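Nitrite oxidoreductase subunit A (Kuenenia stuttgartiensis, PDB 7B04) binds a molybdenum atom, two MD1 molecules and an iron/sulfur cluster as a subunit of the molybdopterin oxidoreductase family. Local coordinates at residues 289-294 and 558-563; 550-555 and 809-814; 622-627 and 884-889; 628-633 and 870-875. One frame throughout, in Å; residues are numbered along the deposited sequence.

From the N terminus, contact 1 joins the loop 289-294 to strand 558-561, an edge strand of a parallel sheet. Before it closes, contact 2 opens at 550-555, just ahead of that strand, so the two cross; contact 2 reaches on to the start of helix 812-816, and His809 and Pro810 pack directly against contact 1. Contacts 3 and 4 open next, at 622-627 and 628-633, on consecutive parts of one hairpin, and both cross contact 2. Contact 4 closes first, at 870-875, and lies within contact 3, which ends at 884-889 on helix 882-887. These two touch each other, their centres about 33 and 39 Å from that of contact 1.

Contact 1: residues 289-294 and 558-563; sequences SDVDMN and GSHTWA. With MD1 (phosphoric acid 4-(2-amino-4-oxo-3,4,5,6,-tetrahydro-pteridin-6-yl)-2-hydroxy-3,4-dimercapto-but-3-en-yl ester guanylate ester), chain C.
Val291 meets two aromatic side chains of segment 558-563, one with each methyl. CG1 lies over a face of the His560 ring, 3.5 Å from its centroid, as a CH-pi contact. CG2 touches Trp562 CZ2 at 3.5 Å; the first torsion (chi1 -63°) sets CG1 anti to the carbonyl carbon and directs the second branch to the indole. Val291 O comes to the indole edge in plane. Met293 SD sits over the six-membered ring, 4.3 Å from its centroid, a Met-aromatic contact, with Asp290 CB over the opposite face. Strand 558-561 is one of the two outermost strands of a five-stranded parallel sheet in this molybdopterin oxidoreductase, and the loop 289-294 is anchored to it by Thr561 N donating to Ser289 O (3.2 Å, 145° at the hydrogen). Ser289 OG and His560 ND1 share a second hydrogen bond of 3.0 Å. Further out, His560 NE2 is bonded to Ser557 O and Trp562 NE1 to His524 ND1, which fixes both rings in rotation. The Asp290 carboxylate is held by salt bridges to Arg808 and Lys567 and a hydrogen bond from Tyr566. The next residue after Trp562, Ala563, belongs to an MD1 pocket, its CA 3.8 Å from MD1 S12.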
# COMPACT_ATOMS: atom_id res chain seq x y z
N SER B 289 -24.84 1.77 5.37
CA SER B 289 -24.88 0.50 6.09
C SER B 289 -23.49 -0.14 6.04
O SER B 289 -23.07 -0.64 4.99
CB SER B 289 -25.93 -0.42 5.50
OG SER B 289 -25.92 -1.70 6.12
N ASP B 290 -22.77 -0.09 7.16
CA ASP B 290 -21.46 -0.72 7.29
C ASP B 290 -21.38 -1.39 8.65
O ASP B 290 -22.30 -1.27 9.47
CB ASP B 290 -20.33 0.29 7.07
CG ASP B 290 -20.45 1.50 7.98
OD1 ASP B 290 -21.43 1.58 8.75
OD2 ASP B 290 -19.56 2.37 7.91
N VAL B 291 -20.28 -2.09 8.91
CA VAL B 291 -20.14 -2.92 10.11
C VAL B 291 -18.76 -2.75 10.72
O VAL B 291 -17.80 -2.36 10.05
CB VAL B 291 -20.39 -4.41 9.81
CG1 VAL B 291 -21.81 -4.65 9.34
CG2 VAL B 291 -19.39 -4.93 8.79
N ASP B 292 -18.67 -3.03 12.02
CA ASP B 292 -17.37 -3.30 12.62
C ASP B 292 -16.86 -4.60 12.02
O ASP B 292 -17.48 -5.66 12.21
CB ASP B 292 -17.46 -3.41 14.14
CG ASP B 292 -17.81 -2.10 14.80
OD1 ASP B 292 -17.47 -1.03 14.24
OD2 ASP B 292 -18.43 -2.13 15.89
N MET B 293 -15.74 -4.55 11.30
CA MET B 293 -15.34 -5.65 10.44
C MET B 293 -14.97 -6.93 11.19
O MET B 293 -14.72 -7.94 10.54
CB MET B 293 -14.20 -5.22 9.51
CG MET B 293 -14.45 -3.85 8.90
SD MET B 293 -13.24 -3.37 7.66
CE MET B 293 -13.36 -4.74 6.52
N ASN B 294 -14.86 -6.93 12.52
CA ASN B 294 -14.77 -8.24 13.17
C ASN B 294 -16.05 -9.04 12.93
O ASN B 294 -16.03 -10.28 12.96
CB ASN B 294 -14.45 -8.10 14.66
CG ASN B 294 -15.47 -7.28 15.41
OD1 ASN B 294 -16.40 -6.73 14.83
ND2 ASN B 294 -15.28 -7.19 16.72
N GLY B 558 -26.15 -8.94 6.09
CA GLY B 558 -26.39 -7.58 5.65
C GLY B 558 -25.84 -7.32 4.26
O GLY B 558 -25.16 -8.15 3.65
N SER B 559 -26.17 -6.14 3.76
CA SER B 559 -25.62 -5.63 2.51
C SER B 559 -24.96 -4.29 2.81
O SER B 559 -25.64 -3.35 3.22
CB SER B 559 -26.71 -5.51 1.45
OG SER B 559 -26.22 -4.94 0.25
N HIS B 560 -23.65 -4.21 2.59
CA HIS B 560 -22.84 -3.13 3.13
C HIS B 560 -21.93 -2.53 2.07
O HIS B 560 -21.43 -3.24 1.20
CB HIS B 560 -22.00 -3.61 4.32
CG HIS B 560 -22.80 -4.32 5.37
ND1 HIS B 560 -23.68 -3.67 6.19
CD2 HIS B 560 -22.85 -5.63 5.72
CE1 HIS B 560 -24.25 -4.54 7.01
NE2 HIS B 560 -23.76 -5.74 6.74
N THR B 561 -21.74 -1.22 2.15
CA THR B 561 -20.77 -0.51 1.33
C THR B 561 -19.57 -0.10 2.17
O THR B 561 -19.68 0.07 3.39
CB THR B 561 -21.39 0.74 0.67
OG1 THR B 561 -20.48 1.28 -0.29
CG2 THR B 561 -21.71 1.79 1.72
N TRP B 562 -18.42 0.04 1.51
CA TRP B 562 -17.19 0.41 2.18
C TRP B 562 -16.57 1.61 1.49
O TRP B 562 -16.63 1.73 0.26
CB TRP B 562 -16.20 -0.75 2.20
CG TRP B 562 -16.68 -1.88 3.02
CD1 TRP B 562 -17.13 -3.08 2.58
CD2 TRP B 562 -16.79 -1.91 4.45
NE1 TRP B 562 -17.51 -3.87 3.63
CE2 TRP B 562 -17.31 -3.17 4.80
CE3 TRP B 562 -16.49 -1.00 5.47
CZ2 TRP B 562 -17.53 -3.55 6.12
CZ3 TRP B 562 -16.72 -1.38 6.78
CH2 TRP B 562 -17.23 -2.64 7.09
N ALA B 563 -15.97 2.48 2.28
CA ALA B 563 -15.48 3.75 1.78
C ALA B 563 -14.41 4.26 2.74
O ALA B 563 -13.86 3.50 3.54
CB ALA B 563 -16.65 4.73 1.62
PB MD1 C . -12.81 0.26 -3.26
O3B MD1 C . -12.83 0.91 -4.78
O1B MD1 C . -12.22 -1.13 -3.32
O2B MD1 C . -14.22 0.18 -2.73
O3A MD1 C . -11.89 1.22 -2.29
C10 MD1 C . -12.32 2.51 -1.94
C11 MD1 C . -11.83 2.83 -0.50
O11 MD1 C . -10.41 2.10 -0.36
C12 MD1 C . -11.89 4.15 -0.29
S12 MD1 C . -13.27 5.09 -1.00
C13 MD1 C . -10.92 5.01 0.57
S13 MD1 C . -11.29 6.78 0.66
C14 MD1 C . -9.73 4.54 1.23
N15 MD1 C . -8.75 4.13 0.03
C16 MD1 C . -7.67 3.34 0.46
C15 MD1 C . -6.29 3.51 -0.09
O14 MD1 C . -6.08 4.33 -0.91
N17 MD1 C . -5.20 2.63 0.41
C17 MD1 C . -5.49 1.55 1.48
N16 MD1 C . -4.42 0.70 1.95
N18 MD1 C . -6.89 1.37 2.03
C20 MD1 C . -7.96 2.22 1.57
N8 MD1 C . -9.27 2.10 2.05
C7 MD1 C . -9.92 3.54 2.33
PA MD1 C . -12.12 0.23 -6.10
O1A MD1 C . -11.98 1.29 -7.16
O2A MD1 C . -10.76 -0.30 -5.70
O5' MD1 C . -13.02 -1.01 -6.71
C5' MD1 C . -12.89 -2.29 -6.16
C4' MD1 C . -13.02 -3.40 -7.26
O4' MD1 C . -14.33 -3.25 -8.10
C1' MD1 C . -13.85 -3.47 -9.55
N9 MD1 C . -14.78 -2.88 -10.55
C4 MD1 C . -15.99 -3.42 -10.72
N3 MD1 C . -16.66 -4.58 -10.07
C2 MD1 C . -18.02 -4.95 -10.46
N2 MD1 C . -18.67 -6.08 -9.83
N1 MD1 C . -18.71 -4.19 -11.48
C6 MD1 C . -18.05 -3.08 -12.10
O6 MD1 C . -18.61 -2.45 -12.93
C5 MD1 C . -16.63 -2.70 -11.68
N7 MD1 C . -15.81 -1.73 -12.08
C8 MD1 C . -14.66 -1.83 -11.39
C2' MD1 C . -12.73 -2.85 -9.55
O2' MD1 C . -11.90 -3.27 -10.67
C3' MD1 C . -12.06 -3.32 -8.10
O3' MD1 C . -11.43 -4.62 -8.24

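Contact 2: residues 550-555 and 809-814; sequences GNVGYF and HPFWEQ
Val552 touches Phe811 at the start of this contact, where the loop between helix 544-548 and strand 558-561 packs on a type II beta turn, His809 to Trp812, that leads into helix 812-816. Phe811 occupies the third position of the turn with the positive phi usual there, and is also the N-cap residue of the helix. Val552 CG1 approaches CD2 of the Phe811 ring at 3.8 Å, the two side chains crossing obliquely.

Gly553 gives the closest approach of the two backbones, its CA 4.2 Å from that of Trp812. With no side chain in the way, its CA packs against the turn itself, 3.6 Å from Phe811 O, and its positive phi likewise suits glycine. Its carbonyl O receives a CA-H...O contact from Trp812 CA (3.3 Å, 154° at the hydrogen).

Tyr554 contributes mainly backbone, lying beside the His809 imidazole; its carbonyl O is hydrogen-bonded to Ser557 OG, and its ring meets that of His816. On the helix side, the turn is tied to Ser409 of subunit B, which bonds to Phe811 N and Gln814 OE1.

Phe555 closes the contact, its ring also packing on Ile399 of subunit B. Trp812 extends its indole with CG opposite the backbone N (chi1 178°), which carries the pyrrole part to the phenyl ring. The two planes stand oblique at 47°, centroids 5.0 Å apart, and Phe555 CE2 comes within 3.5 Å of Trp812 NE1.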
# COMPACT_ATOMS: atom_id res chain seq x y z
N GLY B 550 -33.75 -13.04 4.57
CA GLY B 550 -33.69 -12.75 5.99
C GLY B 550 -32.29 -12.58 6.54
O GLY B 550 -31.96 -13.13 7.60
N ASN B 551 -31.44 -11.83 5.84
CA ASN B 551 -30.05 -11.64 6.23
C ASN B 551 -29.71 -10.17 6.43
O ASN B 551 -28.63 -9.71 6.04
CB ASN B 551 -29.12 -12.29 5.21
CG ASN B 551 -29.31 -13.79 5.12
OD1 ASN B 551 -29.42 -14.35 4.03
ND2 ASN B 551 -29.36 -14.45 6.27
N VAL B 552 -30.63 -9.39 6.99
CA VAL B 552 -30.35 -8.01 7.36
C VAL B 552 -30.67 -7.84 8.84
O VAL B 552 -31.76 -8.19 9.29
CB VAL B 552 -31.15 -7.00 6.51
CG1 VAL B 552 -31.02 -5.59 7.08
CG2 VAL B 552 -30.68 -7.04 5.07
N GLY B 553 -29.71 -7.29 9.60
CA GLY B 553 -29.88 -7.07 11.02
C GLY B 553 -29.32 -8.15 11.91
O GLY B 553 -29.37 -8.00 13.14
N TYR B 554 -28.80 -9.24 11.34
CA TYR B 554 -28.24 -10.34 12.11
C TYR B 554 -26.73 -10.38 11.92
O TYR B 554 -26.22 -10.08 10.84
CB TYR B 554 -28.85 -11.67 11.69
CG TYR B 554 -30.36 -11.70 11.74
CD1 TYR B 554 -31.03 -11.91 12.94
CD2 TYR B 554 -31.12 -11.53 10.59
CE1 TYR B 554 -32.41 -11.94 12.99
CE2 TYR B 554 -32.50 -11.56 10.63
CZ TYR B 554 -33.14 -11.77 11.84
OH TYR B 554 -34.51 -11.80 11.88
N PHE B 555 -26.02 -10.78 12.98
CA PHE B 555 -24.56 -10.80 12.95
C PHE B 555 -24.05 -11.66 11.80
O PHE B 555 -24.51 -12.79 11.59
CB PHE B 555 -24.02 -11.31 14.28
CG PHE B 555 -24.29 -10.39 15.44
CD1 PHE B 555 -23.53 -9.25 15.62
CD2 PHE B 555 -25.31 -10.67 16.34
CE1 PHE B 555 -23.78 -8.40 16.69
CE2 PHE B 555 -25.56 -9.82 17.41
CZ PHE B 555 -24.79 -8.68 17.58
N HIS B 809 -23.66 -3.80 14.18
CA HIS B 809 -24.34 -4.28 13.00
C HIS B 809 -25.55 -3.39 12.75
O HIS B 809 -26.40 -3.25 13.64
CB HIS B 809 -24.76 -5.73 13.19
CG HIS B 809 -25.16 -6.41 11.93
ND1 HIS B 809 -24.55 -6.14 10.72
CD2 HIS B 809 -26.11 -7.34 11.68
CE1 HIS B 809 -25.11 -6.88 9.78
NE2 HIS B 809 -26.05 -7.62 10.33
N PRO B 810 -25.68 -2.78 11.57
CA PRO B 810 -26.81 -1.88 11.34
C PRO B 810 -28.13 -2.64 11.30
O PRO B 810 -28.20 -3.77 10.80
CB PRO B 810 -26.49 -1.25 9.97
CG PRO B 810 -25.59 -2.24 9.31
CD PRO B 810 -24.78 -2.88 10.41
N PHE B 811 -29.16 -2.02 11.87
CA PHE B 811 -30.53 -2.54 11.89
C PHE B 811 -30.69 -3.75 12.79
O PHE B 811 -31.68 -4.48 12.68
CB PHE B 811 -31.04 -2.87 10.48
CG PHE B 811 -30.68 -1.85 9.45
CD1 PHE B 811 -31.08 -0.53 9.59
CD2 PHE B 811 -29.95 -2.21 8.33
CE1 PHE B 811 -30.75 0.41 8.64
CE2 PHE B 811 -29.62 -1.27 7.38
CZ PHE B 811 -30.01 0.04 7.54
N TRP B 812 -29.74 -3.98 13.70
CA TRP B 812 -29.89 -5.07 14.66
C TRP B 812 -31.10 -4.85 15.55
O TRP B 812 -31.93 -5.75 15.73
CB TRP B 812 -28.62 -5.21 15.49
CG TRP B 812 -28.71 -6.28 16.53
CD1 TRP B 812 -28.44 -7.61 16.36
CD2 TRP B 812 -29.13 -6.12 17.89
NE1 TRP B 812 -28.66 -8.28 17.54
CE2 TRP B 812 -29.08 -7.39 18.49
CE3 TRP B 812 -29.54 -5.02 18.65
CZ2 TRP B 812 -29.42 -7.59 19.83
CZ3 TRP B 812 -29.87 -5.23 19.98
CH2 TRP B 812 -29.81 -6.50 20.55
N GLU B 813 -31.22 -3.65 16.13
CA GLU B 813 -32.36 -3.32 16.97
C GLU B 813 -33.67 -3.24 16.19
O GLU B 813 -34.74 -3.25 16.81
CB GLU B 813 -32.12 -2.00 17.71
CG GLU B 813 -32.02 -0.79 16.82
CD GLU B 813 -30.60 -0.53 16.35
OE1 GLU B 813 -29.78 -1.47 16.39
OE2 GLU B 813 -30.31 0.62 15.95
N GLN B 814 -33.61 -3.17 14.86
CA GLN B 814 -34.81 -3.03 14.06
C GLN B 814 -35.44 -4.38 13.75
O GLN B 814 -36.67 -4.47 13.61
CB GLN B 814 -34.51 -2.29 12.75
CG GLN B 814 -34.81 -0.80 12.77
CD GLN B 814 -33.64 0.04 13.24
OE1 GLN B 814 -32.51 -0.44 13.30
NE2 GLN B 814 -33.90 1.30 13.56

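Contact 3: residues 622-627 and 884-889; sequences RPLIVN and DRTVRN
A small apolar strand-against-helix contact joins Leu624 and Val626, on the first arm of a beta hairpin, to Asp884, Thr886 and Val887 on helix 882-887. The hairpin is a two-stranded antiparallel sheet, 625-627 with 633-635, paired through backbone hydrogen bonds of Val626 with Lys634 and carried on by those of Leu624 with Phe636. Leu624 and Val626, two residues apart, both point toward the helix, whereas Ile625 between them lies against Arg633 and Val635 of the partner strand.

The backbones stay well apart, the nearest CA atoms being those of Val626 and Asp884 at 6.6 Å, so the gap is bridged by side chains alone. Leu624 extends with CG on the far side of CA from its backbone N (chi1 171°), and its CD2 methyl reaches two helix residues tip to tip. One is Thr886, whose CG2 lies 4.1 Å away; the other is Val887, met at CG1 over the same distance. The Thr886 hydroxyl turns back to Trp882 O, to which it is hydrogen-bonded, while the methyl faces Leu624.

Val626 uses both branches. It and Val887 slide past each other in opposite directions, and Phe636, just after the partner strand, also touches Val626. Asp884, one turn before Val887, sets OD1 against the CG2 methyl of Val626 at a slant, so a charged group borders the apolar patch where it is partly exposed. Ser1064, from a separate loop, also touches Leu624. The two valines meet through Val626 CG1 and Val887 CG2, 3.9 Å apart.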
# COMPACT_ATOMS: atom_id res chain seq x y z
N ARG B 622 -21.60 24.59 -12.37
CA ARG B 622 -22.98 24.67 -12.86
C ARG B 622 -23.80 23.52 -12.31
O ARG B 622 -23.28 22.40 -12.16
CB ARG B 622 -23.04 24.68 -14.39
CG ARG B 622 -22.20 25.77 -15.05
CD ARG B 622 -22.77 27.16 -14.76
NE ARG B 622 -22.07 28.21 -15.50
CZ ARG B 622 -21.02 28.88 -15.03
NH1 ARG B 622 -20.55 28.63 -13.82
NH2 ARG B 622 -20.45 29.82 -15.78
N PRO B 623 -25.08 23.75 -12.00
CA PRO B 623 -25.98 22.64 -11.68
C PRO B 623 -26.38 21.90 -12.95
O PRO B 623 -26.00 22.28 -14.06
CB PRO B 623 -27.19 23.33 -11.04
CG PRO B 623 -26.71 24.72 -10.69
CD PRO B 623 -25.71 25.05 -11.75
N LEU B 624 -27.16 20.83 -12.78
CA LEU B 624 -27.65 20.07 -13.93
C LEU B 624 -28.80 20.84 -14.54
O LEU B 624 -29.96 20.74 -14.12
CB LEU B 624 -28.07 18.67 -13.52
CG LEU B 624 -28.81 17.82 -14.57
CD1 LEU B 624 -28.02 17.71 -15.87
CD2 LEU B 624 -29.11 16.44 -14.03
N ILE B 625 -28.48 21.64 -15.56
CA ILE B 625 -29.47 22.37 -16.34
C ILE B 625 -29.28 21.95 -17.78
O ILE B 625 -28.18 22.11 -18.34
CB ILE B 625 -29.31 23.89 -16.19
CG1 ILE B 625 -29.24 24.30 -14.72
CG2 ILE B 625 -30.46 24.60 -16.90
CD1 ILE B 625 -28.65 25.68 -14.52
N VAL B 626 -30.34 21.43 -18.39
CA VAL B 626 -30.28 20.98 -19.77
C VAL B 626 -31.39 21.71 -20.51
O VAL B 626 -32.50 21.89 -19.97
CB VAL B 626 -30.39 19.44 -19.93
CG1 VAL B 626 -31.76 18.95 -19.52
CG2 VAL B 626 -30.10 19.05 -21.37
N ASN B 627 -31.10 22.14 -21.73
CA ASN B 627 -32.06 22.89 -22.54
C ASN B 627 -32.86 21.86 -23.35
O ASN B 627 -32.59 21.57 -24.52
CB ASN B 627 -31.36 23.93 -23.38
CG ASN B 627 -30.85 25.11 -22.56
OD1 ASN B 627 -31.42 25.46 -21.53
ND2 ASN B 627 -29.75 25.72 -23.01
N ASP B 884 -27.24 16.00 -22.12
CA ASP B 884 -28.38 15.37 -22.77
C ASP B 884 -28.45 13.90 -22.42
O ASP B 884 -29.53 13.38 -22.10
CB ASP B 884 -28.30 15.56 -24.29
CG ASP B 884 -28.48 17.00 -24.72
OD1 ASP B 884 -29.19 17.75 -24.02
OD2 ASP B 884 -27.91 17.39 -25.76
N ARG B 885 -27.31 13.21 -22.46
CA ARG B 885 -27.27 11.79 -22.14
C ARG B 885 -27.62 11.55 -20.68
O ARG B 885 -28.10 10.46 -20.32
CB ARG B 885 -25.89 11.21 -22.44
CG ARG B 885 -25.51 11.18 -23.91
CD ARG B 885 -24.08 10.70 -24.08
NE ARG B 885 -23.10 11.76 -23.88
CZ ARG B 885 -21.85 11.57 -23.47
NH1 ARG B 885 -21.42 10.34 -23.22
NH2 ARG B 885 -21.03 12.60 -23.31
N THR B 886 -27.37 12.54 -19.82
CA THR B 886 -27.62 12.39 -18.40
C THR B 886 -29.10 12.17 -18.09
O THR B 886 -29.44 11.44 -17.15
CB THR B 886 -27.11 13.63 -17.65
OG1 THR B 886 -25.71 13.80 -17.92
CG2 THR B 886 -27.32 13.48 -16.16
N VAL B 887 -29.99 12.77 -18.88
CA VAL B 887 -31.41 12.79 -18.57
C VAL B 887 -32.26 12.05 -19.60
O VAL B 887 -33.49 12.08 -19.51
CB VAL B 887 -31.92 14.24 -18.39
CG1 VAL B 887 -31.27 14.88 -17.17
CG2 VAL B 887 -31.64 15.06 -19.63
N ARG B 888 -31.63 11.38 -20.57
CA ARG B 888 -32.40 10.61 -21.55
C ARG B 888 -32.90 9.33 -20.90
O ARG B 888 -32.16 8.35 -20.78
CB ARG B 888 -31.57 10.31 -22.79
CG ARG B 888 -32.42 9.79 -23.94
CD ARG B 888 -31.62 9.03 -25.00
NE ARG B 888 -30.60 9.84 -25.64
CZ ARG B 888 -29.31 9.51 -25.70
NH1 ARG B 888 -28.89 8.38 -25.15
NH2 ARG B 888 -28.45 10.30 -26.32
N ASN B 889 -34.16 9.34 -20.46
CA ASN B 889 -34.78 8.18 -19.81
C ASN B 889 -35.69 7.48 -20.82
O ASN B 889 -36.90 7.70 -20.87
CB ASN B 889 -35.54 8.62 -18.57
CG ASN B 889 -34.64 9.22 -17.51
OD1 ASN B 889 -33.57 8.69 -17.22
ND2 ASN B 889 -35.07 10.33 -16.93

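Contact 4: residues 628-633 and 870-875; sequences TPKYGR and PDDYGI
Tyr631 and Asp871 are joined by a hydrogen bond in which the phenol OH donates to OD2. Its modelled length, 2.4 Å between Tyr631 OH and Asp871 OD2, is implausibly short and should not be relied on. The two side chains come from opposite directions, the carboxylate oxygen near the plane of the phenol ring at its edge, the ring and carboxylate planes 59° apart.

Ionic pairing is looser. Lys630, with CG anti to its backbone N (chi1 -162°) and a bend at chi3, turns NZ to face both carboxylates, 3.7 Å from Asp871 OD1 and 3.8 Å from Asp872 OD1. Both salt bridges are long, yet a lysine charge near both acids would probably ease their mutual repulsion.

Each acid is positioned by its own backbone. Asp871 OD1 accepts from Tyr873 N at 2.6 Å, on the anti side but tilted well out of the carboxylate plane. Asp872 OD1 accepts from Gly874 N, which comes from above the carboxylate plane. On the opposing loop, Thr628 OG1 donates to Gly632 O at 2.7 Å, drawing the loop together.

Apolar contacts fill in around these bonds. Tyr631 CE2 lies 4.1 Å from Tyr873 CD1, the side chains crossing at about a right angle, and Thr628 CG2 packs beside CB of Tyr873. Pro629 CD rests on Ile875 CG1 at 4.0 Å. Tyr873 is itself backed by Phe636, edge-to-face.

The arrangement is that of a beta-hairpin loop, linking strands 625-627 and 633-635, docked at the protein's margin onto two overlapping Asx turns, begun by Asp871 and Asp872.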
# COMPACT_ATOMS: atom_id res chain seq x y z
N THR B 628 -33.86 21.31 -22.67
CA THR B 628 -34.67 20.25 -23.23
C THR B 628 -35.45 20.75 -24.44
O THR B 628 -35.90 21.90 -24.46
CB THR B 628 -35.66 19.72 -22.20
OG1 THR B 628 -35.29 20.19 -20.90
CG2 THR B 628 -35.63 18.28 -22.23
N PRO B 629 -35.58 19.94 -25.49
CA PRO B 629 -36.48 20.36 -26.57
C PRO B 629 -37.95 20.26 -26.21
O PRO B 629 -38.74 21.08 -26.68
CB PRO B 629 -36.11 19.42 -27.71
CG PRO B 629 -35.62 18.19 -27.04
CD PRO B 629 -34.90 18.66 -25.80
N LYS B 630 -38.33 19.36 -25.29
CA LYS B 630 -39.75 19.19 -24.98
C LYS B 630 -40.27 20.26 -24.03
O LYS B 630 -41.37 20.80 -24.22
CB LYS B 630 -40.02 17.79 -24.42
CG LYS B 630 -41.50 17.38 -24.47
CD LYS B 630 -41.74 16.07 -23.73
CE LYS B 630 -41.71 14.85 -24.64
NZ LYS B 630 -42.33 13.66 -23.99
N TYR B 631 -39.52 20.56 -22.97
CA TYR B 631 -39.94 21.55 -21.99
C TYR B 631 -38.85 22.58 -21.78
O TYR B 631 -38.50 22.94 -20.65
CB TYR B 631 -40.26 20.95 -20.63
CG TYR B 631 -40.93 19.59 -20.61
CD1 TYR B 631 -42.29 19.48 -20.39
CD2 TYR B 631 -40.19 18.43 -20.75
CE1 TYR B 631 -42.90 18.25 -20.34
CE2 TYR B 631 -40.79 17.20 -20.71
CZ TYR B 631 -42.15 17.11 -20.50
OH TYR B 631 -42.75 15.87 -20.45
N GLY B 632 -38.33 23.12 -22.89
CA GLY B 632 -37.25 24.09 -22.88
C GLY B 632 -36.17 23.90 -21.83
O GLY B 632 -35.76 22.78 -21.54
N ARG B 633 -35.71 25.00 -21.24
CA ARG B 633 -34.69 24.95 -20.19
C ARG B 633 -35.30 24.41 -18.90
O ARG B 633 -36.12 25.08 -18.27
CB ARG B 633 -34.09 26.33 -19.98
CG ARG B 633 -33.06 26.41 -18.86
CD ARG B 633 -33.64 27.08 -17.63
NE ARG B 633 -32.65 27.23 -16.56
CZ ARG B 633 -31.79 28.24 -16.48
NH1 ARG B 633 -31.78 29.19 -17.40
NH2 ARG B 633 -30.92 28.30 -15.48
N PRO B 870 -41.22 6.27 -17.97
CA PRO B 870 -40.32 7.41 -17.83
C PRO B 870 -40.63 8.50 -18.85
O PRO B 870 -41.43 8.33 -19.77
CB PRO B 870 -38.94 6.81 -18.10
CG PRO B 870 -39.21 5.71 -19.06
CD PRO B 870 -40.57 5.15 -18.68
N ASP B 871 -40.00 9.65 -18.68
CA ASP B 871 -40.16 10.74 -19.67
C ASP B 871 -38.81 10.86 -20.35
O ASP B 871 -37.85 10.94 -19.65
CB ASP B 871 -40.65 12.05 -19.04
CG ASP B 871 -40.64 13.24 -19.98
OD1 ASP B 871 -40.09 13.12 -21.05
OD2 ASP B 871 -41.17 14.28 -19.63
N ASP B 872 -38.78 10.83 -21.68
CA ASP B 872 -37.49 10.87 -22.41
C ASP B 872 -36.98 12.30 -22.55
O ASP B 872 -35.84 12.45 -22.93
CB ASP B 872 -37.64 10.17 -23.76
CG ASP B 872 -38.35 11.02 -24.79
OD1 ASP B 872 -38.91 12.02 -24.40
OD2 ASP B 872 -38.32 10.67 -25.95
N TYR B 873 -37.85 13.28 -22.29
CA TYR B 873 -37.62 14.74 -22.41
C TYR B 873 -37.41 15.14 -23.87
O TYR B 873 -36.79 16.14 -24.12
CB TYR B 873 -36.49 15.25 -21.52
CG TYR B 873 -36.68 14.93 -20.06
CD1 TYR B 873 -37.28 15.83 -19.21
CD2 TYR B 873 -36.26 13.73 -19.53
CE1 TYR B 873 -37.46 15.55 -17.88
CE2 TYR B 873 -36.44 13.43 -18.20
CZ TYR B 873 -37.04 14.35 -17.37
OH TYR B 873 -37.22 14.08 -16.05
N GLY B 874 -37.97 14.37 -24.80
CA GLY B 874 -37.82 14.67 -26.23
C GLY B 874 -36.37 14.76 -26.61
O GLY B 874 -36.02 15.66 -27.36
N ILE B 875 -35.54 13.86 -26.10
CA ILE B 875 -34.12 13.95 -26.44
C ILE B 875 -33.80 12.80 -27.40
O ILE B 875 -34.07 11.64 -27.06
CB ILE B 875 -33.23 13.90 -25.19
CG1 ILE B 875 -33.39 15.19 -24.39
CG2 ILE B 875 -31.78 13.67 -25.57
CD1 ILE B 875 -32.76 15.14 -23.03